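Local coordinates for protein hypoxanthine-guanine phosphoribosyltransferase (HGPRT) (Schistosoma mansoni, PDB 5IPF) that probably catalyses the salvage of hypoxanthine and guanine, joining each base to the ribose phosphate of PRPP to give IMP or GMP, at residues Leu100-Asp105 and Val214-Asp219. Sequence-based numbering, arbitrary orientation.
Sequences LADLVD and VGYALD
Tyr216 reaches out from its loop and sets its hydroxyl against one oxygen of the Asp102 carboxylate. Tyr216 OH donates a hydrogen bond to Asp102 OD2. The modelled length is very short, 2.4 Å between OH and OD2, and at 2.8 Å resolution that value is doubtful. The oxygen lies at the edge of the ring, in its plane, and is 3.3 Å from Tyr216 CE1. Carboxylate and ring are nearly coplanar, with planes 18° apart. The two side chains come from opposite directions. The tyrosine is extended, with CG anti to the backbone N (chi1 -170°), and this carries the phenol towards the helix. Together the two side chains span the 10.8 Å between the CA atoms of Asp102 and Tyr216.

Gly215 to Leu218 form a type I' beta turn, with Tyr216 at its second position. The same loop continues to Asp219, which touches the bound IMP. The Tyr216 side chain itself stays about 10 Å from the nucleotide. The contact joins helix 97-112 to the loop that reaches the nucleotide pocket.

Lys98 and Phe99 also touch the tyrosine, and Lys65 and Leu68 of helix 61-81 touch Asp102. Leu100, Leu103 and Val104 pack helix 97-112 onto strand 87-92 of the parallel sheet, while the loop links strands 213-214 and 230-233.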
loop_
_atom_site.group_PDB
_atom_site.type_symbol
_atom_site.label_atom_id
_atom_site.label_comp_id
_atom_site.label_asym_id
_atom_site.label_seq_id
_atom_site.Cartn_x
_atom_site.Cartn_y
_atom_site.Cartn_z
ATOM N N LEU A 100 14.041 -4.548 5.243
ATOM C CA LEU A 100 14.108 -5.752 4.421
ATOM C C LEU A 100 12.748 -6.102 3.832
ATOM O O LEU A 100 12.658 -6.505 2.669
ATOM C CB LEU A 100 14.639 -6.928 5.240
ATOM C CG LEU A 100 14.468 -8.279 4.539
ATOM C CD1 LEU A 100 15.504 -8.457 3.435
ATOM C CD2 LEU A 100 14.505 -9.433 5.525
ATOM N N ALA A 101 11.679 -5.966 4.620
ATOM C CA ALA A 101 10.353 -6.337 4.134
ATOM C C ALA A 101 9.922 -5.439 2.981
ATOM O O ALA A 101 9.526 -5.925 1.913
ATOM C CB ALA A 101 9.342 -6.280 5.279
ATOM N N ASP A 102 10.007 -4.120 3.171
ATOM C CA ASP A 102 9.624 -3.208 2.098
ATOM C C ASP A 102 10.572 -3.312 0.908
ATOM O O ASP A 102 10.134 -3.198 -0.247
ATOM C CB ASP A 102 9.568 -1.774 2.624
ATOM C CG ASP A 102 8.495 -1.586 3.684
ATOM O OD1 ASP A 102 7.433 -2.233 3.577
ATOM O OD2 ASP A 102 8.712 -0.793 4.625
ATOM N N LEU A 103 11.864 -3.542 1.163
ATOM C CA LEU A 103 12.812 -3.702 0.065
ATOM C C LEU A 103 12.491 -4.937 -0.766
ATOM O O LEU A 103 12.541 -4.893 -2.000
ATOM C CB LEU A 103 14.240 -3.784 0.603
ATOM C CG LEU A 103 15.311 -4.077 -0.453
ATOM C CD1 LEU A 103 15.460 -2.904 -1.412
ATOM C CD2 LEU A 103 16.643 -4.426 0.198
ATOM N N VAL A 104 12.170 -6.053 -0.109
ATOM C CA VAL A 104 11.804 -7.270 -0.829
ATOM C C VAL A 104 10.507 -7.059 -1.598
ATOM O O VAL A 104 10.345 -7.555 -2.721
ATOM C CB VAL A 104 11.710 -8.459 0.148
ATOM C CG1 VAL A 104 10.917 -9.602 -0.460
ATOM C CG2 VAL A 104 13.102 -8.932 0.539
ATOM N N ASP A 105 9.567 -6.313 -1.011
ATOM C CA ASP A 105 8.350 -5.932 -1.726
ATOM C C ASP A 105 8.685 -5.232 -3.039
ATOM O O ASP A 105 8.230 -5.638 -4.118
ATOM C CB ASP A 105 7.492 -5.029 -0.832
ATOM C CG ASP A 105 5.999 -5.254 -1.018
ATOM O OD1 ASP A 105 5.412 -4.676 -1.959
ATOM O OD2 ASP A 105 5.407 -5.996 -0.206
ATOM N N VAL A 214 15.329 7.126 15.503
ATOM C CA VAL A 214 14.613 5.934 15.949
ATOM C C VAL A 214 13.392 5.737 15.055
ATOM O O VAL A 214 13.057 6.590 14.234
ATOM C CB VAL A 214 14.177 6.023 17.428
ATOM C CG1 VAL A 214 15.386 6.118 18.346
ATOM C CG2 VAL A 214 13.241 7.208 17.642
ATOM N N GLY A 215 12.726 4.598 15.228
ATOM C CA GLY A 215 11.538 4.261 14.470
ATOM C C GLY A 215 11.860 3.468 13.210
ATOM O O GLY A 215 12.979 3.489 12.692
ATOM N N TYR A 216 10.844 2.757 12.706
ATOM C CA TYR A 216 10.977 1.903 11.517
ATOM C C TYR A 216 12.078 0.851 11.724
ATOM O O TYR A 216 13.053 0.777 10.974
ATOM C CB TYR A 216 11.212 2.747 10.254
ATOM C CG TYR A 216 11.123 1.978 8.952
ATOM C CD1 TYR A 216 9.900 1.533 8.465
ATOM C CD2 TYR A 216 12.265 1.696 8.211
ATOM C CE1 TYR A 216 9.817 0.821 7.286
ATOM C CE2 TYR A 216 12.193 0.985 7.029
ATOM C CZ TYR A 216 10.966 0.550 6.571
ATOM O OH TYR A 216 10.873 -0.159 5.396
ATOM N N ALA A 217 11.905 0.042 12.778
ATOM C CA ALA A 217 12.805 -0.940 13.374
ATOM C C ALA A 217 14.097 -0.329 13.941
ATOM O O ALA A 217 14.842 -1.050 14.605
ATOM C CB ALA A 217 13.184 -2.091 12.420
ATOM N N LEU A 218 14.376 0.960 13.757
ATOM C CA LEU A 218 15.530 1.549 14.428
ATOM C C LEU A 218 15.212 1.729 15.905
ATOM O O LEU A 218 14.123 2.186 16.262
ATOM C CB LEU A 218 15.915 2.889 13.809
ATOM C CG LEU A 218 16.131 2.930 12.299
ATOM C CD1 LEU A 218 16.806 4.227 11.876
ATOM C CD2 LEU A 218 16.943 1.746 11.869
ATOM N N ASP A 219 16.160 1.380 16.767
ATOM C CA ASP A 219 15.890 1.306 18.191
ATOM C C ASP A 219 16.835 2.196 18.987
ATOM O O ASP A 219 17.934 2.538 18.543
ATOM C CB ASP A 219 16.010 -0.137 18.687
ATOM C CG ASP A 219 17.413 -0.686 18.536
ATOM O OD1 ASP A 219 17.752 -1.145 17.425
ATOM O OD2 ASP A 219 18.172 -0.661 19.527
#